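Contact-dependent inhibitor I (Escherichia coli NC101, PDB 5I4Q) probably acts as an immunity protein, binding the toxin chain Contact-dependent inhibitor A and so shielding the cell from contact-dependent growth inhibition. Local coordinates at residues Asp53-Gln58 with Tyr81-Asp86; Ser20-Leu25 with Tyr68-Gly73; Gln77-His82 with Leu102-Ala107. All blocks are in the same frame, centred on the assembly; numbering follows the deposited sequence.

Interaction 1: residues Asp53-Gln58 with Tyr81-Asp86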
loop_
_atom_site.group_PDB
_atom_site.type_symbol
_atom_site.label_atom_id
_atom_site.label_comp_id
_atom_site.label_asym_id
_atom_site.label_seq_id
_atom_site.Cartn_x
_atom_site.Cartn_y
_atom_site.Cartn_z
ATOM N N ASP B 53 -13.185 -23.897 -7.974
ATOM C CA ASP B 53 -12.664 -23.153 -6.794
ATOM C C ASP B 53 -11.259 -22.598 -7.040
ATOM O O ASP B 53 -10.994 -21.452 -6.769
ATOM C CB ASP B 53 -12.616 -24.019 -5.528
ATOM C CG ASP B 53 -13.992 -24.474 -5.060
ATOM O OD1 ASP B 53 -15.027 -23.847 -5.429
ATOM O OD2 ASP B 53 -14.046 -25.481 -4.313
ATOM N N LEU B 54 -10.377 -23.422 -7.586
ATOM C CA LEU B 54 -9.024 -23.000 -7.871
ATOM C C LEU B 54 -8.995 -21.826 -8.823
ATOM O O LEU B 54 -8.316 -20.858 -8.572
ATOM C CB LEU B 54 -8.263 -24.163 -8.481
ATOM C CG LEU B 54 -6.829 -23.871 -8.883
ATOM C CD1 LEU B 54 -6.043 -23.426 -7.659
ATOM C CD2 LEU B 54 -6.163 -25.098 -9.450
ATOM N N PHE B 55 -9.711 -21.903 -9.936
ATOM C CA PHE B 55 -9.714 -20.767 -10.872
ATOM C C PHE B 55 -10.447 -19.539 -10.392
ATOM O O PHE B 55 -10.143 -18.396 -10.837
ATOM C CB PHE B 55 -10.253 -21.187 -12.240
ATOM C CG PHE B 55 -9.366 -22.160 -12.962
ATOM C CD1 PHE B 55 -8.135 -21.754 -13.419
ATOM C CD2 PHE B 55 -9.784 -23.446 -13.227
ATOM C CE1 PHE B 55 -7.314 -22.613 -14.125
ATOM C CE2 PHE B 55 -8.946 -24.341 -13.894
ATOM C CZ PHE B 55 -7.716 -23.913 -14.362
ATOM N N ARG B 56 -11.434 -19.746 -9.522
ATOM C CA ARG B 56 -12.176 -18.636 -8.923
ATOM C C ARG B 56 -11.193 -17.826 -8.068
ATOM O O ARG B 56 -11.208 -16.599 -8.094
ATOM C CB ARG B 56 -13.330 -19.105 -8.076
ATOM C CG ARG B 56 -14.249 -17.985 -7.590
ATOM C CD ARG B 56 -15.154 -18.397 -6.430
ATOM N NE ARG B 56 -14.455 -18.348 -5.154
ATOM C CZ ARG B 56 -14.115 -19.382 -4.383
ATOM N NH1 ARG B 56 -13.457 -19.133 -3.253
ATOM N NH2 ARG B 56 -14.406 -20.645 -4.710
HETATM N N MSE B 57 -10.314 -18.529 -7.372
HETATM C CA MSE B 57 -9.301 -17.877 -6.560
HETATM C C MSE B 57 -8.286 -17.148 -7.396
HETATM O O MSE B 57 -7.890 -16.088 -7.033
HETATM C CB MSE B 57 -8.594 -18.880 -5.631
HETATM C CG MSE B 57 -9.631 -19.337 -4.618
HETATM SE SE MSE B 57 -8.798 -20.385 -3.142
HETATM C CE MSE B 57 -10.496 -21.127 -2.385
ATOM N N GLN B 58 -7.814 -17.779 -8.451
ATOM C CA GLN B 58 -6.904 -17.158 -9.355
ATOM C C GLN B 58 -7.540 -15.876 -9.888
ATOM O O GLN B 58 -6.875 -14.881 -10.003
ATOM C CB GLN B 58 -6.504 -18.117 -10.485
ATOM C CG GLN B 58 -5.563 -17.559 -11.575
ATOM C CD GLN B 58 -6.188 -16.568 -12.532
ATOM O OE1 GLN B 58 -7.404 -16.513 -12.697
ATOM N NE2 GLN B 58 -5.359 -15.757 -13.168
ATOM N N TYR B 81 -0.284 -15.979 -13.441
ATOM C CA TYR B 81 -0.008 -16.247 -14.852
ATOM C C TYR B 81 -0.400 -17.680 -15.256
ATOM O O TYR B 81 -1.255 -17.922 -16.115
ATOM C CB TYR B 81 1.475 -15.975 -15.151
ATOM C CG TYR B 81 1.853 -16.457 -16.510
ATOM C CD1 TYR B 81 1.561 -15.693 -17.666
ATOM C CD2 TYR B 81 2.452 -17.700 -16.679
ATOM C CE1 TYR B 81 1.857 -16.171 -18.933
ATOM C CE2 TYR B 81 2.763 -18.169 -17.944
ATOM C CZ TYR B 81 2.468 -17.400 -19.054
ATOM O OH TYR B 81 2.753 -17.906 -20.281
ATOM N N HIS B 82 0.225 -18.657 -14.649
ATOM C CA HIS B 82 0.009 -20.063 -15.087
ATOM C C HIS B 82 -1.433 -20.562 -15.050
ATOM O O HIS B 82 -1.814 -21.370 -15.890
ATOM C CB HIS B 82 0.849 -20.994 -14.253
ATOM C CG HIS B 82 2.318 -20.815 -14.460
ATOM N ND1 HIS B 82 2.939 -21.138 -15.647
ATOM C CD2 HIS B 82 3.300 -20.432 -13.613
ATOM C CE1 HIS B 82 4.234 -20.907 -15.536
ATOM N NE2 HIS B 82 4.479 -20.488 -14.310
ATOM N N LEU B 83 -2.233 -20.084 -14.098
ATOM C CA LEU B 83 -3.605 -20.560 -13.919
ATOM C C LEU B 83 -4.677 -19.646 -14.468
ATOM O O LEU B 83 -5.854 -19.847 -14.206
ATOM C CB LEU B 83 -3.867 -20.802 -12.446
ATOM C CG LEU B 83 -3.190 -22.045 -11.813
ATOM C CD1 LEU B 83 -3.880 -22.417 -10.508
ATOM C CD2 LEU B 83 -3.228 -23.260 -12.684
ATOM N N ASP B 84 -4.292 -18.648 -15.239
ATOM C CA ASP B 84 -5.246 -17.705 -15.809
ATOM C C ASP B 84 -6.197 -18.361 -16.785
ATOM O O ASP B 84 -7.386 -18.160 -16.736
ATOM C CB ASP B 84 -4.510 -16.564 -16.546
ATOM C CG ASP B 84 -5.413 -15.401 -16.816
ATOM O OD1 ASP B 84 -5.846 -14.757 -15.839
ATOM O OD2 ASP B 84 -5.795 -15.174 -17.958
ATOM N N ARG B 85 -5.661 -19.171 -17.670
ATOM C CA ARG B 85 -6.467 -19.827 -18.654
ATOM C C ARG B 85 -7.213 -21.021 -18.023
ATOM O O ARG B 85 -6.594 -21.930 -17.500
ATOM C CB ARG B 85 -5.553 -20.300 -19.777
ATOM C CG ARG B 85 -6.329 -20.963 -20.915
ATOM C CD ARG B 85 -5.423 -21.459 -22.049
ATOM N NE ARG B 85 -6.185 -22.276 -23.034
ATOM C CZ ARG B 85 -5.652 -22.877 -24.077
ATOM N NH1 ARG B 85 -4.335 -22.837 -24.244
ATOM N NH2 ARG B 85 -6.435 -23.586 -24.892
ATOM N N ASP B 86 -8.535 -20.998 -18.137
ATOM C CA ASP B 86 -9.436 -21.931 -17.543
ATOM C C ASP B 86 -10.347 -22.494 -18.616
ATOM O O ASP B 86 -11.323 -21.874 -18.995
ATOM C CB ASP B 86 -10.248 -21.197 -16.458
ATOM C CG ASP B 86 -11.412 -22.040 -15.861
ATOM O OD1 ASP B 86 -11.464 -23.282 -16.051
ATOM O OD2 ASP B 86 -12.275 -21.427 -15.189
HETATM O O HOH W 1 -8.472 -14.931 -14.495
HETATM O O HOH W 2 -9.064 -18.270 -14.368
#
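Q58 of helix 44-66 reaches across to L83 and D84, and can be followed atom by atom. CB only grazes L83 O, at 4.2 Å. CG goes further in, 3.5 Å from L83 O. The chain then bends at chi2 (-72°), which lays CD 3.6 Å from D84 CA and turns NE2 to the carboxylate. NE2 donates to the anti lone pair of D84 OD1, at 2.9 Å; the bond is bent (139°), with the carboxylate oxygen tilted out of the amide plane. I80 O is a second acceptor for the same nitrogen. OE1 is tied to D84 through two waters, one reaching D84 OD1 and the other D84 O. This is the place where helix 74-82 ends, L83 being the first residue to leave helical geometry, so the amide fastens a helix terminus in this all-helical fold to its neighbour. The other oxygen of D84, OD2, faces the bound Contact-dependent inhibitor A, where it forms a salt bridge with R37 and a hydrogen bond with H85 of that chain. Further along, the carboxylate of D86 lies nearly parallel to the F55 ring, 11° apart, with CG 3.4 Å above the plane and displaced toward the rim. D86 CB makes a CH-pi contact with the same ring, 3.8 Å from its centroid; D86 OD1 also forms a salt bridge with R91. L83 O approaches the ring at its edge, 3.1 Å from F55 CD1, while L83 CD1 rests 3.7 Å from L54 CG.

Interaction 2: residues Ser20-Leu25 with Tyr68-Gly73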
loop_
_atom_site.group_PDB
_atom_site.type_symbol
_atom_site.label_atom_id
_atom_site.label_comp_id
_atom_site.label_asym_id
_atom_site.label_seq_id
_atom_site.Cartn_x
_atom_site.Cartn_y
_atom_site.Cartn_z
ATOM N N SER B 20 -2.466 -6.475 6.424
ATOM C CA SER B 20 -3.684 -7.261 6.247
ATOM C C SER B 20 -3.774 -8.017 4.901
ATOM O O SER B 20 -4.159 -9.193 4.818
ATOM C CB SER B 20 -4.857 -6.328 6.384
ATOM O OG SER B 20 -6.007 -7.007 6.020
ATOM N N ILE B 21 -3.377 -7.352 3.839
ATOM C CA ILE B 21 -3.359 -7.966 2.522
ATOM C C ILE B 21 -2.401 -9.141 2.505
ATOM O O ILE B 21 -2.733 -10.173 1.959
ATOM C CB ILE B 21 -2.987 -6.928 1.446
ATOM C CG1 ILE B 21 -4.156 -5.993 1.237
ATOM C CG2 ILE B 21 -2.561 -7.573 0.134
ATOM C CD1 ILE B 21 -3.734 -4.706 0.537
ATOM N N LYS B 22 -1.226 -8.986 3.080
ATOM C CA LYS B 22 -0.236 -10.088 3.113
ATOM C C LYS B 22 -0.773 -11.321 3.858
ATOM O O LYS B 22 -0.485 -12.464 3.482
ATOM C CB LYS B 22 1.076 -9.667 3.733
ATOM C CG LYS B 22 1.911 -8.683 2.897
ATOM C CD LYS B 22 3.224 -8.364 3.649
ATOM C CE LYS B 22 3.979 -7.174 3.064
ATOM N NZ LYS B 22 4.699 -7.584 1.859
ATOM N N ARG B 23 -1.530 -11.067 4.919
ATOM C CA ARG B 23 -2.153 -12.139 5.637
ATOM C C ARG B 23 -3.183 -12.821 4.778
ATOM O O ARG B 23 -3.313 -14.015 4.787
ATOM C CB ARG B 23 -2.835 -11.628 6.897
ATOM C CG ARG B 23 -1.861 -11.332 7.984
ATOM C CD ARG B 23 -2.545 -10.625 9.124
ATOM N NE ARG B 23 -1.534 -10.108 10.002
ATOM C CZ ARG B 23 -1.745 -9.374 11.073
ATOM N NH1 ARG B 23 -2.960 -9.054 11.457
ATOM N NH2 ARG B 23 -0.717 -8.982 11.772
ATOM N N ASN B 24 -3.967 -12.045 4.071
ATOM C CA ASN B 24 -4.949 -12.642 3.217
ATOM C C ASN B 24 -4.274 -13.485 2.141
ATOM O O ASN B 24 -4.755 -14.559 1.823
ATOM C CB ASN B 24 -5.839 -11.589 2.621
ATOM C CG ASN B 24 -6.833 -11.006 3.614
ATOM O OD1 ASN B 24 -7.474 -11.731 4.331
ATOM N ND2 ASN B 24 -7.004 -9.681 3.597
ATOM N N LEU B 25 -3.177 -12.992 1.583
ATOM C CA LEU B 25 -2.398 -13.709 0.594
ATOM C C LEU B 25 -1.869 -15.055 1.122
ATOM O O LEU B 25 -1.875 -16.042 0.380
ATOM C CB LEU B 25 -1.263 -12.854 0.034
ATOM C CG LEU B 25 -1.724 -11.788 -0.982
ATOM C CD1 LEU B 25 -0.584 -10.922 -1.391
ATOM C CD2 LEU B 25 -2.369 -12.346 -2.230
ATOM N N TYR B 68 -6.600 -3.377 -8.780
ATOM C CA TYR B 68 -6.196 -2.599 -7.630
ATOM C C TYR B 68 -4.698 -2.383 -7.607
ATOM O O TYR B 68 -4.226 -1.681 -6.785
ATOM C CB TYR B 68 -6.656 -3.291 -6.339
ATOM C CG TYR B 68 -8.122 -3.388 -6.298
ATOM C CD1 TYR B 68 -8.880 -2.280 -6.019
ATOM C CD2 TYR B 68 -8.760 -4.579 -6.578
ATOM C CE1 TYR B 68 -10.241 -2.329 -6.080
ATOM C CE2 TYR B 68 -10.117 -4.646 -6.584
ATOM C CZ TYR B 68 -10.840 -3.514 -6.356
ATOM O OH TYR B 68 -12.191 -3.572 -6.351
ATOM N N GLU B 69 -3.979 -3.071 -8.457
ATOM C CA GLU B 69 -2.532 -2.900 -8.611
ATOM C C GLU B 69 -1.724 -3.246 -7.382
ATOM O O GLU B 69 -0.752 -2.584 -7.068
ATOM C CB GLU B 69 -2.208 -1.512 -9.190
ATOM C CG GLU B 69 -2.717 -1.459 -10.645
ATOM C CD GLU B 69 -2.393 -0.140 -11.328
ATOM O OE1 GLU B 69 -3.004 0.867 -10.966
ATOM O OE2 GLU B 69 -1.499 -0.119 -12.211
ATOM N N TYR B 70 -2.157 -4.273 -6.662
ATOM C CA TYR B 70 -1.335 -4.809 -5.599
ATOM C C TYR B 70 -0.474 -5.885 -6.216
ATOM O O TYR B 70 -0.971 -6.875 -6.736
ATOM C CB TYR B 70 -2.133 -5.307 -4.399
ATOM C CG TYR B 70 -1.181 -5.735 -3.269
ATOM C CD1 TYR B 70 -0.576 -6.995 -3.270
ATOM C CD2 TYR B 70 -0.848 -4.850 -2.253
ATOM C CE1 TYR B 70 0.309 -7.350 -2.269
ATOM C CE2 TYR B 70 0.051 -5.205 -1.253
ATOM C CZ TYR B 70 0.618 -6.452 -1.269
ATOM O OH TYR B 70 1.498 -6.767 -0.330
ATOM N N LYS B 71 0.834 -5.700 -6.147
ATOM C CA LYS B 71 1.793 -6.640 -6.734
ATOM C C LYS B 71 2.224 -7.628 -5.630
ATOM O O LYS B 71 2.798 -7.226 -4.649
ATOM C CB LYS B 71 2.980 -5.855 -7.313
ATOM C CG LYS B 71 3.991 -6.720 -8.065
ATOM C CD LYS B 71 5.228 -5.926 -8.518
ATOM C CE LYS B 71 6.254 -6.776 -9.300
ATOM N NZ LYS B 71 7.105 -7.683 -8.458
ATOM N N PRO B 72 1.874 -8.924 -5.748
ATOM C CA PRO B 72 2.183 -9.883 -4.695
ATOM C C PRO B 72 3.593 -10.500 -4.838
ATOM O O PRO B 72 4.303 -10.159 -5.760
ATOM C CB PRO B 72 1.094 -10.952 -4.917
ATOM C CG PRO B 72 0.988 -11.008 -6.396
ATOM C CD PRO B 72 1.099 -9.552 -6.811
ATOM N N GLY B 73 3.963 -11.425 -3.946
ATOM C CA GLY B 73 5.213 -12.181 -4.071
ATOM C C GLY B 73 5.272 -13.026 -5.337
ATOM O O GLY B 73 4.262 -13.462 -5.825
#
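The connection between helices 44-66 and 74-82 is sealed against the long helix 4-40 by an aromatic side chain, Y70, which lies across I21 and L25. These two aliphatic residues are one helical turn apart and both point toward the loop. I21 places its CG2 methyl almost exactly over the middle of the Y70 ring, 3.6 Å from the centroid and 10° from the normal, a CH-pi contact. CG2, anti to the I21 backbone N, is the branch that reaches the ring; I21 CD1 lies beside Y70 CD2 at 4.0 Å. L25 approaches the ring obliquely: its CD1 is 3.8 Å from Y70 CE1 and also 3.9 Å from P72 CB, so one methyl bridges two loop residues. At the far end of the ring, K22 CG passes the phenol at 3.8 Å from Y70 OH. With CG anti to the backbone N, the torsion (chi1 -175°) carries the Y70 ring from the loop to the helix. The ring is also met edge-to-face by Y14 of the second subunit, which places the contact close to the seam between the two copies. The arrangement belongs to a helix-to-helix connection in an all-helical fold: beyond helix 44-66, E69 turns the chain with a positive phi, Y70 turns in to helix 4-40, P72 is buried beside it, both touch M64 of helix 44-66, and G73 occupies the N-cap position of the next helix.

Interaction 3: residues Gln77-His82 with Leu102-Ala107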
loop_
_atom_site.group_PDB
_atom_site.type_symbol
_atom_site.label_atom_id
_atom_site.label_comp_id
_atom_site.label_asym_id
_atom_site.label_seq_id
_atom_site.Cartn_x
_atom_site.Cartn_y
_atom_site.Cartn_z
ATOM N N GLN B 77 2.464 -14.313 -8.117
ATOM C CA GLN B 77 2.546 -13.806 -9.492
ATOM C C GLN B 77 2.640 -14.906 -10.536
ATOM O O GLN B 77 1.961 -14.865 -11.538
ATOM C CB GLN B 77 3.717 -12.880 -9.696
ATOM C CG GLN B 77 3.359 -11.417 -9.813
ATOM C CD GLN B 77 4.591 -10.522 -9.665
ATOM O OE1 GLN B 77 5.158 -10.390 -8.568
ATOM N NE2 GLN B 77 5.010 -9.907 -10.757
ATOM N N ASP B 78 3.483 -15.892 -10.296
ATOM C CA ASP B 78 3.583 -17.045 -11.167
ATOM C C ASP B 78 2.299 -17.816 -11.209
ATOM O O ASP B 78 1.857 -18.200 -12.292
ATOM C CB ASP B 78 4.713 -17.972 -10.740
ATOM C CG ASP B 78 6.085 -17.365 -10.992
ATOM O OD1 ASP B 78 6.224 -16.404 -11.811
ATOM O OD2 ASP B 78 7.038 -17.842 -10.352
ATOM N N LEU B 79 1.674 -17.998 -10.064
ATOM C CA LEU B 79 0.387 -18.635 -10.036
ATOM C C LEU B 79 -0.677 -17.900 -10.860
ATOM O O LEU B 79 -1.448 -18.542 -11.599
ATOM C CB LEU B 79 -0.133 -18.778 -8.613
ATOM C CG LEU B 79 -1.519 -19.441 -8.678
ATOM C CD1 LEU B 79 -1.581 -20.636 -7.743
ATOM C CD2 LEU B 79 -2.684 -18.470 -8.488
ATOM N N ILE B 80 -0.749 -16.576 -10.714
ATOM C CA ILE B 80 -1.713 -15.777 -11.478
ATOM C C ILE B 80 -1.524 -15.946 -12.997
ATOM O O ILE B 80 -2.490 -16.068 -13.753
ATOM C CB ILE B 80 -1.639 -14.307 -11.117
ATOM C CG1 ILE B 80 -2.175 -14.049 -9.686
ATOM C CG2 ILE B 80 -2.408 -13.472 -12.124
ATOM C CD1 ILE B 80 -1.968 -12.612 -9.268
ATOM N N TYR B 81 -0.284 -15.979 -13.441
ATOM C CA TYR B 81 -0.008 -16.247 -14.852
ATOM C C TYR B 81 -0.400 -17.680 -15.256
ATOM O O TYR B 81 -1.255 -17.922 -16.115
ATOM C CB TYR B 81 1.475 -15.975 -15.151
ATOM C CG TYR B 81 1.853 -16.457 -16.510
ATOM C CD1 TYR B 81 1.561 -15.693 -17.666
ATOM C CD2 TYR B 81 2.452 -17.700 -16.679
ATOM C CE1 TYR B 81 1.857 -16.171 -18.933
ATOM C CE2 TYR B 81 2.763 -18.169 -17.944
ATOM C CZ TYR B 81 2.468 -17.400 -19.054
ATOM O OH TYR B 81 2.753 -17.906 -20.281
ATOM N N HIS B 82 0.225 -18.657 -14.649
ATOM C CA HIS B 82 0.009 -20.063 -15.087
ATOM C C HIS B 82 -1.433 -20.562 -15.050
ATOM O O HIS B 82 -1.814 -21.370 -15.890
ATOM C CB HIS B 82 0.849 -20.994 -14.253
ATOM C CG HIS B 82 2.318 -20.815 -14.460
ATOM N ND1 HIS B 82 2.939 -21.138 -15.647
ATOM C CD2 HIS B 82 3.300 -20.432 -13.613
ATOM C CE1 HIS B 82 4.234 -20.907 -15.536
ATOM N NE2 HIS B 82 4.479 -20.488 -14.310
ATOM N N LEU B 102 3.004 -32.548 -8.950
ATOM C CA LEU B 102 3.261 -31.107 -8.957
ATOM C C LEU B 102 2.429 -30.429 -7.848
ATOM O O LEU B 102 1.193 -30.566 -7.816
ATOM C CB LEU B 102 2.993 -30.491 -10.339
ATOM C CG LEU B 102 3.338 -28.986 -10.485
ATOM C CD1 LEU B 102 4.847 -28.789 -10.392
ATOM C CD2 LEU B 102 2.824 -28.369 -11.779
ATOM N N ALA B 103 3.127 -29.706 -6.955
ATOM C CA ALA B 103 2.527 -29.097 -5.759
ATOM C C ALA B 103 2.097 -27.633 -5.956
ATOM O O ALA B 103 1.315 -27.101 -5.173
ATOM C CB ALA B 103 3.504 -29.194 -4.582
ATOM N N TRP B 104 2.614 -26.987 -6.989
ATOM C CA TRP B 104 2.330 -25.582 -7.260
ATOM C C TRP B 104 2.504 -25.366 -8.767
ATOM O O TRP B 104 3.395 -25.924 -9.354
ATOM C CB TRP B 104 3.311 -24.707 -6.481
ATOM C CG TRP B 104 2.945 -23.275 -6.468
ATOM C CD1 TRP B 104 3.474 -22.297 -7.241
ATOM C CD2 TRP B 104 1.955 -22.643 -5.644
ATOM N NE1 TRP B 104 2.872 -21.092 -6.969
ATOM C CE2 TRP B 104 1.938 -21.272 -5.987
ATOM C CE3 TRP B 104 1.079 -23.098 -4.651
ATOM C CZ2 TRP B 104 1.092 -20.345 -5.359
ATOM C CZ3 TRP B 104 0.220 -22.178 -4.043
ATOM C CH2 TRP B 104 0.253 -20.814 -4.391
ATOM N N PRO B 105 1.676 -24.556 -9.403
ATOM C CA PRO B 105 1.849 -24.339 -10.844
ATOM C C PRO B 105 3.205 -23.783 -11.303
ATOM O O PRO B 105 3.765 -22.889 -10.694
ATOM C CB PRO B 105 0.758 -23.336 -11.176
ATOM C CG PRO B 105 -0.254 -23.529 -10.132
ATOM C CD PRO B 105 0.467 -23.911 -8.888
ATOM N N GLU B 106 3.699 -24.341 -12.396
ATOM C CA GLU B 106 4.932 -23.904 -13.033
ATOM C C GLU B 106 5.037 -24.646 -14.353
ATOM O O GLU B 106 4.419 -25.681 -14.546
ATOM C CB GLU B 106 6.137 -24.186 -12.160
ATOM C CG GLU B 106 6.014 -25.487 -11.408
ATOM C CD GLU B 106 7.347 -26.048 -10.972
ATOM O OE1 GLU B 106 7.735 -25.793 -9.808
ATOM O OE2 GLU B 106 7.990 -26.743 -11.794
ATOM N N ALA B 107 5.817 -24.109 -15.270
ATOM C CA ALA B 107 5.911 -24.688 -16.632
ATOM C C ALA B 107 6.758 -25.953 -16.634
ATOM O O ALA B 107 7.804 -25.998 -15.961
ATOM C CB ALA B 107 6.498 -23.669 -17.594
#
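L79 and H82, three residues apart on helix 74-82, receive the C-terminal tail of this helical protein, which returns after helix 88-99 to lie over the shorter helix. L79 has CG anti to its backbone nitrogen (chi1 179°), while chi2 (129°) departs from the usual staggered values. This lays CD1 over the six-membered ring of W104, a CH-pi contact 4.0 Å from the centroid, and its nearest ring atom is W104 CZ2 at 3.6 Å. The two side chains cross at about a right angle. P105 CD sits above the same face of the indole, and L79 CD1 is 4.0 Å from P105 CG, so leucine, proline and tryptophan form one compact apolar cluster. R75 makes a cation-pi contact with W104, and I32 of helix 4-40 touches both L79 and W104. H82 instead has CG anti to the carbonyl carbon. H82 CB packs 3.9 Å from P105 CB, and chi1 (-66°) turns the imidazole along the tail. There the ring is sandwiched: Y81 CD2 lies over one face and the backbone CA of E106 over the opposite one, a CH-pi contact 3.9 Å from the centroid. The tail therefore meets this ring with main chain. The E106 side chain starts out away from the helix; the residue is poorly ordered, so its CH-pi contact is less certain. Last comes A107, whose N stands 3.6 Å from H82 CE1.

Interactions 1 and 3 share Y81 and H82, and their centres are only 9 Å apart: in interaction 1 the chain just past helix 74-82 meets helix 44-66, and in interaction 3 the helix itself meets the C-terminal tail. They join directly where Q58 NE2 probably bonds to I80 O at 2.9 Å and where L83 CG packs 3.7 Å from P105 CG. The centre of interaction 2 is about 17 Å from either of theirs; a weak hydrogen bond between K71 and Q77 links it to interaction 3. Y81 bonds to E73 and Q87 of Contact-dependent inhibitor A, so interactions 1 and 3 lie at the interface with that chain, while Y70 of interaction 2 packs on the second subunit.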